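PDB 2JGP: tyrocidine synthetase 3 from Brevibacillus brevis, which is part of the nonribosomal peptide synthetase that builds the antibiotic tyrocidine, this fragment pairing a peptidyl carrier domain with the condensation domain that forms peptide bonds. Local coordinates for residues E54-I59 against Q265-H270; Y119-T124 against M220-S225; T291-P296 against L486-T491; Q435-E440 against T470-E475. All coordinates share one frame; numbering follows the deposited sequence.

Interaction 1 of 4, residues E54-I59 against Q265-H270; sequences EYQVDI and QSAAFH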
loop_
_atom_site.group_PDB
_atom_site.type_symbol
_atom_site.label_atom_id
_atom_site.label_comp_id
_atom_site.label_asym_id
_atom_site.label_seq_id
_atom_site.Cartn_x
_atom_site.Cartn_y
_atom_site.Cartn_z
ATOM N N GLU A 54 13.155 -21.237 -4.852
ATOM C CA GLU A 54 11.993 -20.441 -4.458
ATOM C C GLU A 54 11.931 -19.111 -5.213
ATOM O O GLU A 54 10.837 -18.670 -5.585
ATOM C CB GLU A 54 11.985 -20.206 -2.944
ATOM C CG GLU A 54 10.699 -19.551 -2.391
ATOM C CD GLU A 54 9.449 -20.415 -2.526
ATOM O OE1 GLU A 54 8.329 -19.864 -2.425
ATOM O OE2 GLU A 54 9.577 -21.637 -2.722
ATOM N N TYR A 55 13.087 -18.488 -5.454
ATOM C CA TYR A 55 13.131 -17.112 -5.988
ATOM C C TYR A 55 13.925 -16.918 -7.285
ATOM O O TYR A 55 13.996 -15.799 -7.785
ATOM C CB TYR A 55 13.661 -16.160 -4.910
ATOM C CG TYR A 55 12.840 -16.218 -3.649
ATOM C CD1 TYR A 55 13.336 -16.809 -2.489
ATOM C CD2 TYR A 55 11.538 -15.723 -3.629
ATOM C CE1 TYR A 55 12.563 -16.878 -1.329
ATOM C CE2 TYR A 55 10.757 -15.790 -2.482
ATOM C CZ TYR A 55 11.272 -16.365 -1.338
ATOM O OH TYR A 55 10.487 -16.435 -0.215
ATOM N N GLN A 56 14.503 -17.987 -7.836
ATOM C CA GLN A 56 15.351 -17.883 -9.035
ATOM C C GLN A 56 16.409 -16.790 -8.898
ATOM O O GLN A 56 16.649 -16.019 -9.832
ATOM C CB GLN A 56 14.507 -17.627 -10.288
ATOM C CG GLN A 56 14.019 -18.870 -10.987
ATOM C CD GLN A 56 13.380 -18.550 -12.313
ATOM O OE1 GLN A 56 12.548 -17.652 -12.407
ATOM N NE2 GLN A 56 13.765 -19.284 -13.353
ATOM N N VAL A 57 17.015 -16.708 -7.720
ATOM C CA VAL A 57 18.118 -15.794 -7.486
ATOM C C VAL A 57 19.339 -16.650 -7.201
ATOM O O VAL A 57 19.309 -17.506 -6.320
ATOM C CB VAL A 57 17.834 -14.834 -6.324
ATOM C CG1 VAL A 57 19.059 -13.978 -6.024
ATOM C CG2 VAL A 57 16.634 -13.946 -6.666
ATOM N N ASP A 58 20.397 -16.426 -7.970
ATOM C CA ASP A 58 21.602 -17.236 -7.891
ATOM C C ASP A 58 22.659 -16.482 -7.095
ATOM O O ASP A 58 23.242 -15.515 -7.582
ATOM C CB ASP A 58 22.093 -17.561 -9.299
ATOM C CG ASP A 58 21.074 -18.364 -10.103
ATOM O OD1 ASP A 58 20.481 -19.312 -9.543
ATOM O OD2 ASP A 58 20.863 -18.047 -11.294
ATOM N N ILE A 59 22.869 -16.914 -5.857
ATOM C CA ILE A 59 23.823 -16.288 -4.956
ATOM C C ILE A 59 25.100 -17.122 -4.988
ATOM O O ILE A 59 25.067 -18.294 -4.614
ATOM C CB ILE A 59 23.293 -16.260 -3.509
ATOM C CG1 ILE A 59 21.985 -15.469 -3.416
ATOM C CG2 ILE A 59 24.329 -15.656 -2.569
ATOM C CD1 ILE A 59 21.276 -15.649 -2.076
ATOM N N GLN A 265 6.436 -14.725 -16.686
ATOM C CA GLN A 265 6.792 -15.980 -17.361
ATOM C C GLN A 265 7.865 -16.799 -16.635
ATOM O O GLN A 265 8.342 -17.798 -17.168
ATOM C CB GLN A 265 7.273 -15.686 -18.794
ATOM C CG GLN A 265 6.173 -15.713 -19.847
ATOM C CD GLN A 265 5.195 -14.576 -19.710
ATOM O OE1 GLN A 265 3.979 -14.781 -19.769
ATOM N NE2 GLN A 265 5.712 -13.361 -19.536
ATOM N N SER A 266 8.231 -16.394 -15.420
ATOM C CA SER A 266 9.348 -17.014 -14.716
ATOM C C SER A 266 8.894 -18.114 -13.753
ATOM O O SER A 266 7.728 -18.169 -13.347
ATOM C CB SER A 266 10.135 -15.950 -13.953
ATOM O OG SER A 266 9.382 -15.432 -12.873
ATOM N N ALA A 267 9.828 -18.990 -13.401
ATOM C CA ALA A 267 9.619 -19.959 -12.329
ATOM C C ALA A 267 9.366 -19.232 -11.002
ATOM O O ALA A 267 8.536 -19.669 -10.194
ATOM C CB ALA A 267 10.815 -20.888 -12.212
ATOM N N ALA A 268 10.072 -18.119 -10.791
ATOM C CA ALA A 268 9.901 -17.307 -9.585
ATOM C C ALA A 268 8.454 -16.829 -9.427
ATOM O O ALA A 268 7.907 -16.874 -8.337
ATOM C CB ALA A 268 10.849 -16.116 -9.606
ATOM N N PHE A 269 7.841 -16.378 -10.518
ATOM C CA PHE A 269 6.437 -15.946 -10.484
ATOM C C PHE A 269 5.511 -17.097 -10.087
ATOM O O PHE A 269 4.575 -16.907 -9.324
ATOM C CB PHE A 269 6.024 -15.361 -11.836
ATOM C CG PHE A 269 4.584 -14.936 -11.912
ATOM C CD1 PHE A 269 4.211 -13.638 -11.589
ATOM C CD2 PHE A 269 3.606 -15.821 -12.345
ATOM C CE1 PHE A 269 2.887 -13.241 -11.675
ATOM C CE2 PHE A 269 2.274 -15.426 -12.430
ATOM C CZ PHE A 269 1.918 -14.137 -12.094
ATOM N N HIS A 270 5.781 -18.293 -10.596
ATOM C CA HIS A 270 4.974 -19.464 -10.245
ATOM C C HIS A 270 5.022 -19.744 -8.742
ATOM O O HIS A 270 4.030 -20.166 -8.151
ATOM C CB HIS A 270 5.447 -20.690 -11.020
ATOM C CG HIS A 270 4.434 -21.787 -11.093
ATOM N ND1 HIS A 270 4.508 -22.923 -10.315
ATOM C CD2 HIS A 270 3.328 -21.928 -11.862
ATOM C CE1 HIS A 270 3.489 -23.715 -10.600
ATOM N NE2 HIS A 270 2.760 -23.136 -11.538
HETATM O O HOH W 1 9.404 -16.518 -6.086
HETATM O O HOH W 2 11.987 -19.161 -15.527
#

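Interaction 2 of 4, residues Y119-T124 against M220-S225; sequences YNMPST and MHHSIS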
loop_
_atom_site.group_PDB
_atom_site.type_symbol
_atom_site.label_atom_id
_atom_site.label_comp_id
_atom_site.label_asym_id
_atom_site.label_seq_id
_atom_site.Cartn_x
_atom_site.Cartn_y
_atom_site.Cartn_z
ATOM N N TYR A 119 -11.983 6.517 -10.701
ATOM C CA TYR A 119 -10.516 6.468 -10.739
ATOM C C TYR A 119 -9.863 7.855 -10.740
ATOM O O TYR A 119 -8.663 7.980 -10.982
ATOM C CB TYR A 119 -10.025 5.669 -11.947
ATOM C CG TYR A 119 -10.297 4.186 -11.856
ATOM C CD1 TYR A 119 -10.937 3.511 -12.887
ATOM C CD2 TYR A 119 -9.898 3.455 -10.741
ATOM C CE1 TYR A 119 -11.183 2.140 -12.805
ATOM C CE2 TYR A 119 -10.142 2.094 -10.646
ATOM C CZ TYR A 119 -10.777 1.443 -11.677
ATOM O OH TYR A 119 -11.013 0.092 -11.577
ATOM N N ASN A 120 -10.648 8.891 -10.477
ATOM C CA ASN A 120 -10.085 10.220 -10.271
ATOM C C ASN A 120 -9.394 10.313 -8.913
ATOM O O ASN A 120 -9.739 9.594 -7.974
ATOM C CB ASN A 120 -11.164 11.293 -10.388
ATOM C CG ASN A 120 -11.668 11.444 -11.805
ATOM O OD1 ASN A 120 -12.119 10.473 -12.417
ATOM N ND2 ASN A 120 -11.577 12.658 -12.343
ATOM N N MET A 121 -8.409 11.203 -8.834
ATOM C CA MET A 121 -7.676 11.468 -7.612
ATOM C C MET A 121 -7.624 12.975 -7.383
ATOM O O MET A 121 -6.564 13.587 -7.524
ATOM C CB MET A 121 -6.250 10.934 -7.741
ATOM C CG MET A 121 -6.165 9.440 -7.938
ATOM S SD MET A 121 -4.468 8.883 -8.157
ATOM C CE MET A 121 -3.770 9.211 -6.544
ATOM N N PRO A 122 -8.771 13.587 -7.056
ATOM C CA PRO A 122 -8.797 15.032 -6.847
ATOM C C PRO A 122 -8.244 15.466 -5.489
ATOM O O PRO A 122 -8.400 14.752 -4.499
ATOM C CB PRO A 122 -10.287 15.364 -6.929
ATOM C CG PRO A 122 -10.966 14.127 -6.478
ATOM C CD PRO A 122 -10.106 12.982 -6.905
ATOM N N SER A 123 -7.609 16.636 -5.461
ATOM C CA SER A 123 -7.184 17.274 -4.219
ATOM C C SER A 123 -7.388 18.784 -4.328
ATOM O O SER A 123 -7.405 19.348 -5.431
ATOM C CB SER A 123 -5.717 16.971 -3.921
ATOM O OG SER A 123 -4.863 17.566 -4.885
ATOM N N THR A 124 -7.562 19.423 -3.177
ATOM C CA THR A 124 -7.672 20.872 -3.097
ATOM C C THR A 124 -6.750 21.359 -1.993
ATOM O O THR A 124 -6.611 20.704 -0.957
ATOM C CB THR A 124 -9.112 21.327 -2.804
ATOM O OG1 THR A 124 -9.588 20.682 -1.615
ATOM C CG2 THR A 124 -10.028 20.978 -3.965
ATOM N N MET A 220 -5.975 13.836 -11.299
ATOM C CA MET A 220 -5.229 12.965 -12.190
ATOM C C MET A 220 -5.870 11.603 -12.153
ATOM O O MET A 220 -6.657 11.306 -11.243
ATOM C CB MET A 220 -3.744 12.897 -11.792
ATOM C CG MET A 220 -3.447 12.221 -10.459
ATOM S SD MET A 220 -1.776 12.557 -9.829
ATOM C CE MET A 220 -2.022 14.162 -9.060
ATOM N N HIS A 221 -5.556 10.786 -13.153
ATOM C CA HIS A 221 -6.176 9.487 -13.276
ATOM C C HIS A 221 -5.346 8.440 -12.535
ATOM O O HIS A 221 -4.123 8.452 -12.605
ATOM C CB HIS A 221 -6.339 9.106 -14.742
ATOM C CG HIS A 221 -7.275 7.962 -14.949
ATOM N ND1 HIS A 221 -6.859 6.648 -14.912
ATOM C CD2 HIS A 221 -8.613 7.928 -15.151
ATOM C CE1 HIS A 221 -7.896 5.855 -15.105
ATOM N NE2 HIS A 221 -8.973 6.606 -15.253
ATOM N N HIS A 222 -6.024 7.537 -11.830
ATOM C CA HIS A 222 -5.340 6.578 -10.955
ATOM C C HIS A 222 -4.457 5.574 -11.709
ATOM O O HIS A 222 -3.630 4.899 -11.092
ATOM C CB HIS A 222 -6.347 5.822 -10.071
ATOM C CG HIS A 222 -5.817 5.487 -8.708
ATOM N ND1 HIS A 222 -4.557 4.964 -8.511
ATOM C CD2 HIS A 222 -6.368 5.617 -7.477
ATOM C CE1 HIS A 222 -4.362 4.766 -7.219
ATOM N NE2 HIS A 222 -5.440 5.165 -6.568
ATOM N N SER A 223 -4.625 5.475 -13.027
ATOM C CA SER A 223 -3.789 4.598 -13.865
ATOM C C SER A 223 -2.329 5.053 -13.965
ATOM O O SER A 223 -1.457 4.265 -14.346
ATOM C CB SER A 223 -4.375 4.487 -15.279
ATOM O OG SER A 223 -4.409 5.758 -15.912
ATOM N N ILE A 224 -2.061 6.316 -13.642
ATOM C CA ILE A 224 -0.695 6.867 -13.717
ATOM C C ILE A 224 -0.195 7.445 -12.386
ATOM O O ILE A 224 0.809 8.160 -12.336
ATOM C CB ILE A 224 -0.564 7.890 -14.890
ATOM C CG1 ILE A 224 -1.605 9.011 -14.824
ATOM C CG2 ILE A 224 -0.711 7.172 -16.217
ATOM C CD1 ILE A 224 -1.396 9.995 -13.715
ATOM N N SER A 225 -0.878 7.110 -11.297
ATOM C CA SER A 225 -0.526 7.652 -9.991
ATOM C C SER A 225 -1.028 6.764 -8.856
ATOM O O SER A 225 -1.666 5.735 -9.094
ATOM C CB SER A 225 -1.085 9.071 -9.857
ATOM O OG SER A 225 -0.546 9.739 -8.740
#

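Interaction 3 of 4, residues T291-P296 against L486-T491; sequences TDFTRP and LFTRET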
loop_
_atom_site.group_PDB
_atom_site.type_symbol
_atom_site.label_atom_id
_atom_site.label_comp_id
_atom_site.label_asym_id
_atom_site.label_seq_id
_atom_site.Cartn_x
_atom_site.Cartn_y
_atom_site.Cartn_z
ATOM N N THR A 291 -24.686 -6.584 11.328
ATOM C CA THR A 291 -24.965 -5.279 10.756
ATOM C C THR A 291 -26.247 -4.736 11.370
ATOM O O THR A 291 -27.124 -5.505 11.774
ATOM C CB THR A 291 -25.094 -5.378 9.229
ATOM O OG1 THR A 291 -26.130 -6.311 8.892
ATOM C CG2 THR A 291 -23.781 -5.844 8.619
ATOM N N ASP A 292 -26.345 -3.414 11.454
ATOM C CA ASP A 292 -27.544 -2.758 11.983
ATOM C C ASP A 292 -28.701 -2.820 10.990
ATOM O O ASP A 292 -29.864 -2.814 11.381
ATOM C CB ASP A 292 -27.236 -1.304 12.345
ATOM C CG ASP A 292 -26.239 -1.190 13.488
ATOM O OD1 ASP A 292 -26.438 -1.861 14.522
ATOM O OD2 ASP A 292 -25.257 -0.434 13.357
ATOM N N PHE A 293 -28.370 -2.868 9.706
ATOM C CA PHE A 293 -29.363 -2.958 8.646
ATOM C C PHE A 293 -29.002 -4.140 7.765
ATOM O O PHE A 293 -27.846 -4.567 7.728
ATOM C CB PHE A 293 -29.372 -1.665 7.829
ATOM C CG PHE A 293 -29.416 -0.419 8.671
ATOM C CD1 PHE A 293 -28.291 0.385 8.807
ATOM C CD2 PHE A 293 -30.575 -0.064 9.340
ATOM C CE1 PHE A 293 -28.322 1.530 9.594
ATOM C CE2 PHE A 293 -30.620 1.078 10.124
ATOM C CZ PHE A 293 -29.491 1.878 10.251
ATOM N N THR A 294 -29.993 -4.667 7.064
ATOM C CA THR A 294 -29.799 -5.796 6.167
ATOM C C THR A 294 -28.836 -5.412 5.055
ATOM O O THR A 294 -28.875 -4.288 4.557
ATOM C CB THR A 294 -31.147 -6.241 5.547
ATOM O OG1 THR A 294 -32.062 -6.595 6.590
ATOM C CG2 THR A 294 -30.962 -7.426 4.611
ATOM N N ARG A 295 -27.958 -6.336 4.682
ATOM C CA ARG A 295 -27.003 -6.088 3.613
ATOM C C ARG A 295 -27.764 -5.928 2.293
ATOM O O ARG A 295 -28.577 -6.785 1.944
ATOM C CB ARG A 295 -25.991 -7.230 3.515
ATOM C CG ARG A 295 -24.955 -7.054 2.417
ATOM C CD ARG A 295 -24.029 -8.253 2.350
ATOM N NE ARG A 295 -23.228 -8.353 3.561
ATOM C CZ ARG A 295 -22.110 -7.669 3.787
ATOM N NH1 ARG A 295 -21.617 -6.841 2.874
ATOM N NH2 ARG A 295 -21.472 -7.836 4.931
ATOM N N PRO A 296 -27.524 -4.817 1.571
ATOM C CA PRO A 296 -28.160 -4.640 0.266
ATOM C C PRO A 296 -27.734 -5.723 -0.721
ATOM O O PRO A 296 -26.631 -6.259 -0.607
ATOM C CB PRO A 296 -27.643 -3.271 -0.198
ATOM C CG PRO A 296 -27.147 -2.600 0.996
ATOM C CD PRO A 296 -26.667 -3.668 1.917
ATOM N N LEU A 486 -24.937 -0.359 6.262
ATOM C CA LEU A 486 -24.743 -1.502 7.165
ATOM C C LEU A 486 -24.673 -1.142 8.654
ATOM O O LEU A 486 -25.209 -1.878 9.491
ATOM C CB LEU A 486 -23.469 -2.249 6.780
ATOM C CG LEU A 486 -23.384 -2.835 5.368
ATOM C CD1 LEU A 486 -22.051 -3.581 5.210
ATOM C CD2 LEU A 486 -24.559 -3.751 5.074
ATOM N N PHE A 487 -24.006 -0.036 8.988
ATOM C CA PHE A 487 -23.737 0.307 10.392
ATOM C C PHE A 487 -24.161 1.724 10.752
ATOM O O PHE A 487 -24.064 2.644 9.934
ATOM C CB PHE A 487 -22.248 0.147 10.723
ATOM C CG PHE A 487 -21.651 -1.150 10.252
ATOM C CD1 PHE A 487 -21.934 -2.339 10.909
ATOM C CD2 PHE A 487 -20.795 -1.178 9.158
ATOM C CE1 PHE A 487 -21.376 -3.535 10.479
ATOM C CE2 PHE A 487 -20.238 -2.369 8.721
ATOM C CZ PHE A 487 -20.528 -3.549 9.386
ATOM N N THR A 488 -24.632 1.885 11.987
ATOM C CA THR A 488 -24.912 3.197 12.549
ATOM C C THR A 488 -23.613 3.766 13.123
ATOM O O THR A 488 -22.659 3.025 13.391
ATOM C CB THR A 488 -25.968 3.125 13.674
ATOM O OG1 THR A 488 -25.449 2.381 14.785
ATOM C CG2 THR A 488 -27.248 2.462 13.184
ATOM N N ARG A 489 -23.583 5.083 13.307
ATOM C CA ARG A 489 -22.468 5.745 13.981
ATOM C C ARG A 489 -22.244 5.172 15.378
ATOM O O ARG A 489 -21.103 4.968 15.791
ATOM C CB ARG A 489 -22.723 7.250 14.078
ATOM C CG ARG A 489 -21.667 8.011 14.869
ATOM C CD ARG A 489 -21.790 9.506 14.650
ATOM N NE ARG A 489 -21.498 9.861 13.264
ATOM C CZ ARG A 489 -20.276 9.941 12.735
ATOM N NH1 ARG A 489 -19.198 9.700 13.470
ATOM N NH2 ARG A 489 -20.136 10.271 11.454
ATOM N N GLU A 490 -23.337 4.924 16.098
ATOM C CA GLU A 490 -23.281 4.382 17.456
ATOM C C GLU A 490 -22.527 3.051 17.489
ATOM O O GLU A 490 -21.619 2.866 18.304
ATOM C CB GLU A 490 -24.700 4.209 18.017
ATOM C CG GLU A 490 -24.778 3.604 19.416
ATOM C CD GLU A 490 -26.206 3.322 19.860
ATOM O OE1 GLU A 490 -27.153 3.916 19.297
ATOM O OE2 GLU A 490 -26.385 2.501 20.781
ATOM N N THR A 491 -22.909 2.140 16.594
ATOM C CA THR A 491 -22.280 0.818 16.497
ATOM C C THR A 491 -20.784 0.894 16.204
ATOM O O THR A 491 -19.998 0.112 16.745
ATOM C CB THR A 491 -22.963 -0.045 15.409
ATOM O OG1 THR A 491 -24.285 -0.384 15.837
ATOM C CG2 THR A 491 -22.167 -1.336 15.133
#

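Interaction 4 of 4, residues Q435-E440 against T470-E475; sequences QNSTEE and TEEREE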
loop_
_atom_site.group_PDB
_atom_site.type_symbol
_atom_site.label_atom_id
_atom_site.label_comp_id
_atom_site.label_asym_id
_atom_site.label_seq_id
_atom_site.Cartn_x
_atom_site.Cartn_y
_atom_site.Cartn_z
ATOM N N GLN A 435 -0.579 4.282 9.363
ATOM C CA GLN A 435 0.214 5.387 8.805
ATOM C C GLN A 435 0.874 6.206 9.918
ATOM O O GLN A 435 0.514 6.070 11.088
ATOM C CB GLN A 435 -0.666 6.308 7.948
ATOM C CG GLN A 435 -1.735 5.603 7.097
ATOM C CD GLN A 435 -3.094 5.516 7.789
ATOM O OE1 GLN A 435 -3.541 4.435 8.186
ATOM N NE2 GLN A 435 -3.754 6.660 7.937
ATOM N N ASN A 436 1.831 7.058 9.540
ATOM C CA ASN A 436 2.540 7.935 10.483
ATOM C C ASN A 436 2.272 9.425 10.226
ATOM O O ASN A 436 3.189 10.173 9.872
ATOM C CB ASN A 436 4.054 7.670 10.427
ATOM C CG ASN A 436 4.463 6.405 11.164
ATOM O OD1 ASN A 436 5.003 5.474 10.565
ATOM N ND2 ASN A 436 4.223 6.373 12.472
ATOM N N SER A 437 1.018 9.846 10.406
ATOM C CA SER A 437 0.627 11.264 10.310
ATOM C C SER A 437 1.028 11.901 8.975
ATOM O O SER A 437 1.397 11.196 8.037
ATOM C CB SER A 437 1.239 12.058 11.475
ATOM O OG SER A 437 0.680 13.358 11.567
ATOM N N THR A 438 0.917 13.227 8.889
ATOM C CA THR A 438 1.539 14.019 7.815
ATOM C C THR A 438 1.026 15.461 7.789
ATOM O O THR A 438 -0.043 15.740 7.243
ATOM C CB THR A 438 1.381 13.390 6.397
ATOM O OG1 THR A 438 2.336 12.333 6.229
ATOM C CG2 THR A 438 1.629 14.430 5.303
ATOM N N GLU A 439 1.784 16.340 8.442
ATOM C CA GLU A 439 1.790 17.792 8.206
ATOM C C GLU A 439 0.512 18.458 7.667
ATOM O O GLU A 439 0.020 18.111 6.592
ATOM C CB GLU A 439 2.950 18.108 7.257
ATOM C CG GLU A 439 3.369 19.563 7.229
ATOM C CD GLU A 439 4.789 19.741 6.731
ATOM O OE1 GLU A 439 5.166 19.064 5.749
ATOM O OE2 GLU A 439 5.529 20.554 7.322
ATOM N N GLU A 440 0.007 19.445 8.407
ATOM C CA GLU A 440 -1.115 20.267 7.948
ATOM C C GLU A 440 -0.653 21.524 7.190
ATOM O O GLU A 440 -1.475 22.214 6.582
ATOM C CB GLU A 440 -2.008 20.668 9.127
ATOM C CG GLU A 440 -2.626 19.480 9.865
ATOM C CD GLU A 440 -3.740 19.878 10.827
ATOM O OE1 GLU A 440 -4.022 21.088 10.970
ATOM O OE2 GLU A 440 -4.338 18.969 11.443
ATOM N N THR A 470 -3.566 5.703 12.838
ATOM C CA THR A 470 -2.656 6.786 12.468
ATOM C C THR A 470 -1.899 7.292 13.694
ATOM O O THR A 470 -2.510 7.721 14.673
ATOM C CB THR A 470 -3.418 7.956 11.814
ATOM O OG1 THR A 470 -4.138 7.475 10.672
ATOM C CG2 THR A 470 -2.460 9.055 11.378
ATOM N N GLU A 471 -0.571 7.235 13.630
ATOM C CA GLU A 471 0.278 7.722 14.713
ATOM C C GLU A 471 0.454 9.230 14.559
ATOM O O GLU A 471 1.164 9.682 13.665
ATOM C CB GLU A 471 1.626 6.999 14.697
ATOM C CG GLU A 471 2.495 7.294 15.906
ATOM C CD GLU A 471 3.235 6.069 16.415
ATOM O OE1 GLU A 471 3.978 5.431 15.634
ATOM O OE2 GLU A 471 3.071 5.748 17.607
ATOM N N GLU A 472 -0.195 9.996 15.435
ATOM C CA GLU A 472 -0.360 11.448 15.245
ATOM C C GLU A 472 0.615 12.332 16.025
ATOM O O GLU A 472 0.468 13.555 16.011
ATOM C CB GLU A 472 -1.806 11.860 15.574
ATOM C CG GLU A 472 -2.796 11.622 14.438
ATOM C CD GLU A 472 -2.665 12.627 13.297
ATOM O OE1 GLU A 472 -1.768 13.497 13.347
ATOM O OE2 GLU A 472 -3.472 12.545 12.344
ATOM N N ARG A 473 1.599 11.716 16.684
ATOM C CA ARG A 473 2.673 12.404 17.434
ATOM C C ARG A 473 2.393 12.443 18.944
ATOM O O ARG A 473 3.270 12.114 19.741
ATOM C CB ARG A 473 3.018 13.808 16.876
ATOM C CG ARG A 473 2.364 15.012 17.583
ATOM C CD ARG A 473 2.354 16.260 16.709
ATOM N NE ARG A 473 1.591 17.343 17.331
ATOM C CZ ARG A 473 1.269 18.494 16.739
ATOM N NH1 ARG A 473 1.640 18.746 15.484
ATOM N NH2 ARG A 473 0.568 19.406 17.406
ATOM N N GLU A 474 1.177 12.827 19.329
ATOM C CA GLU A 474 0.783 12.832 20.740
ATOM C C GLU A 474 -0.157 11.671 21.085
ATOM O O GLU A 474 -0.565 11.530 22.233
ATOM C CB GLU A 474 0.187 14.190 21.162
ATOM C CG GLU A 474 -1.212 14.524 20.644
ATOM C CD GLU A 474 -1.210 15.001 19.204
ATOM O OE1 GLU A 474 -1.476 16.200 18.969
ATOM O OE2 GLU A 474 -0.932 14.175 18.309
ATOM N N GLU A 475 -0.506 10.859 20.086
ATOM C CA GLU A 475 -1.166 9.568 20.305
ATOM C C GLU A 475 -1.437 8.870 18.978
ATOM O O GLU A 475 -1.390 9.486 17.916
ATOM C CB GLU A 475 -2.491 9.719 21.065
ATOM C CG GLU A 475 -3.466 10.717 20.452
ATOM C CD GLU A 475 -4.815 10.731 21.147
ATOM O OE1 GLU A 475 -5.090 9.828 21.966
ATOM O OE2 GLU A 475 -5.607 11.652 20.869
#

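Interaction 1 of 4, residues E54-I59 against Q265-H270
Tyr55 and Ala268 bring the two backbones closest, their CA atoms 4.8 Å apart, where helix 41-55 ends and helix 267-279 begins. Gln56 leaves the helix with a positive phi of 50°, and its CB points toward the second helix. There its extended chain lays the flat amide against Ala267, with CD 3.5 Å from Ala267 CB; alanine's short methyl leaves the amide room to lie close to the helix start. The tip is held by a hydrogen bond from Ala268 N to Gln56 OE1 (3.0 Å), whose donor stands above the carbonyl plane, 54° out of it. One water accepts from both Gln56 NE2 and Ala267 N, joining the glutamine amide to the helix start; a second donates to Glu54 O and Ala268 O, linking backbone to backbone. Ser266 is the N-cap: its OG accepts from Phe269 N at 3.0 Å and is also hydrogen-bonded to Phe263 O. Glutamine suits this place because its amide can accept at a helix start and donate to water at once. Around it, Tyr55 OH bonds to Gln17 and Glu54 to His404. The arrangement is a helix C-terminus meeting a capped helix N-terminus, at the interface of the carrier and condensation domains.

Interaction 2 of 4, residues Y119-T124 against M220-S225
His221 and His222 open the HHxxxDG signature of condensation domains, and the contact sets this active-site loop against Tyr119 to Met121, just before strand 123-129. A single backbone bridge pairs Asn120 with His221, flanked by two hydrogen bonds: His222 N to Tyr119 O at 2.8 Å and Met121 N to Met220 O at 3.0 Å. Met121 carries most of the side-chain packing. With CG anti to its carbonyl carbon (chi1 -62°) and chi2 extended, its side chain crosses that of His222 at about a right angle and SD is placed over one face of the imidazole, 3.8 Å from the ring centroid. This is a Met-aromatic contact, and the unbranched, polarisable methionine fits it well; SD also rests 3.8 Å from Ser225 CB, the bend at chi3 brings CE near Ser225 OG, and Met121 CB lies against Met220 CG.

In the acyltransferase-like fold of this domain the motif follows the end of strand 213-220, whose neighbour in the sheet is strand 123-129, so the bridge prolongs that pairing into the loop. The buried His221 ring is gripped at both nitrogens: Ser223 N donates to His221 ND1 (3.1 Å, 160°), tilted 29° from the ring plane, and NE2 bonds to Asp110. Tyr119 CB packs 3.6 Å from His221 NE2, while the tyrosine ring itself reaches onto Arg105, Met106 and Leu109 of helix 101-113.

Interaction 3 of 4, residues T291-P296 against L486-T491
Asp292 lies opposite Phe487, and Phe293 opposite Leu486, both with CA atoms 5.1 Å apart, and Leu486 O accepts from Asp292 N at 2.7 Å and weakly from Phe293 N. The contact ties the loop before strand 303-309 of the condensation domain to the N-terminus of helix 489-508, for which Thr488 is the N-cap: its OG1 takes the Thr491 N-H at 3.1 Å.

Leu486 gives the apolar half. CD2 sits 3.7 Å from Arg295 CA and 3.8 Å from Pro296 CD, while CD1 lies near Arg295 NH1, so the branched leucine tip is shared among three groups of the loop. Arg295 NH2 forms a salt bridge with Asp464. Beside it, the methyl of Thr291 meets the Phe487 ring at CE1, and Thr291 OG1 donates to Phe293 O within the loop. At the other end Phe293 CZ packs against Thr488 CG2, the two side chains crossing at about a right angle.

Asp292 supplies the polar half. A chi1 of -65° sends its carboxylate to the helix start, where an acidic group would be favoured by the helix dipole. OD2 is gripped twice: Thr491 OG1 donates to the syn lone pair of OD2 at 2.7 Å, and Thr488 N approaches OD2 on the anti side at 2.8 Å, nearly straight at 172°.

Interaction 4 of 4, residues Q435-E440 against T470-E475
Glu471 and Asn436 lie side by side where two parallel strands of the condensation domain's mixed four-stranded sheet, 430-435 and 465-471, run out into loops; Gln435 and Thr470 form the bridge just before them. From the start of its side chain, Glu471 CB is 3.5 Å from Asn436 ND2 and close to Gln435 O. With CG anti to the backbone N (chi1 -172°), the chain runs alongside the asparagine, CG 4.0 Å from ND2. At the tip OE1 receives a weak hydrogen bond from Asn436 ND2 at 3.3 Å, with amide and carboxylate nearly coplanar, 13° apart, while OE2 turns to His319. Glutamate suits this strand end because its two oxygens can meet different donors. On the backbone, Glu471 N donates to Gln435 O at 3.0 Å, and Thr470 CG2 lies 3.7 Å from Ser437 N. Past the strands, Ser437 OG donates to Glu472 OE1 at 3.0 Å, reaching that oxygen from above the carboxylate plane.

The four contacts lie apart, none touching another. Interactions 1 and 2 are partly buried, whereas interactions 3 and 4 are surface contacts. Interaction 1 alone joins the carrier domain to the condensation domain, mostly through one amide and waters; the other three are internal to the condensation domain. Interactions 1 and 3 both meet a capped helix start, but an uncharged glutamine serves one and an aspartate the other. Interactions 2 and 4 both extend strand pairings past their ends, in different sheets, and come within about 9 Å at their nearest atoms: interaction 2 packs sulfur on imidazole beside the signature motif, interaction 4 sets carboxylates against polar donors.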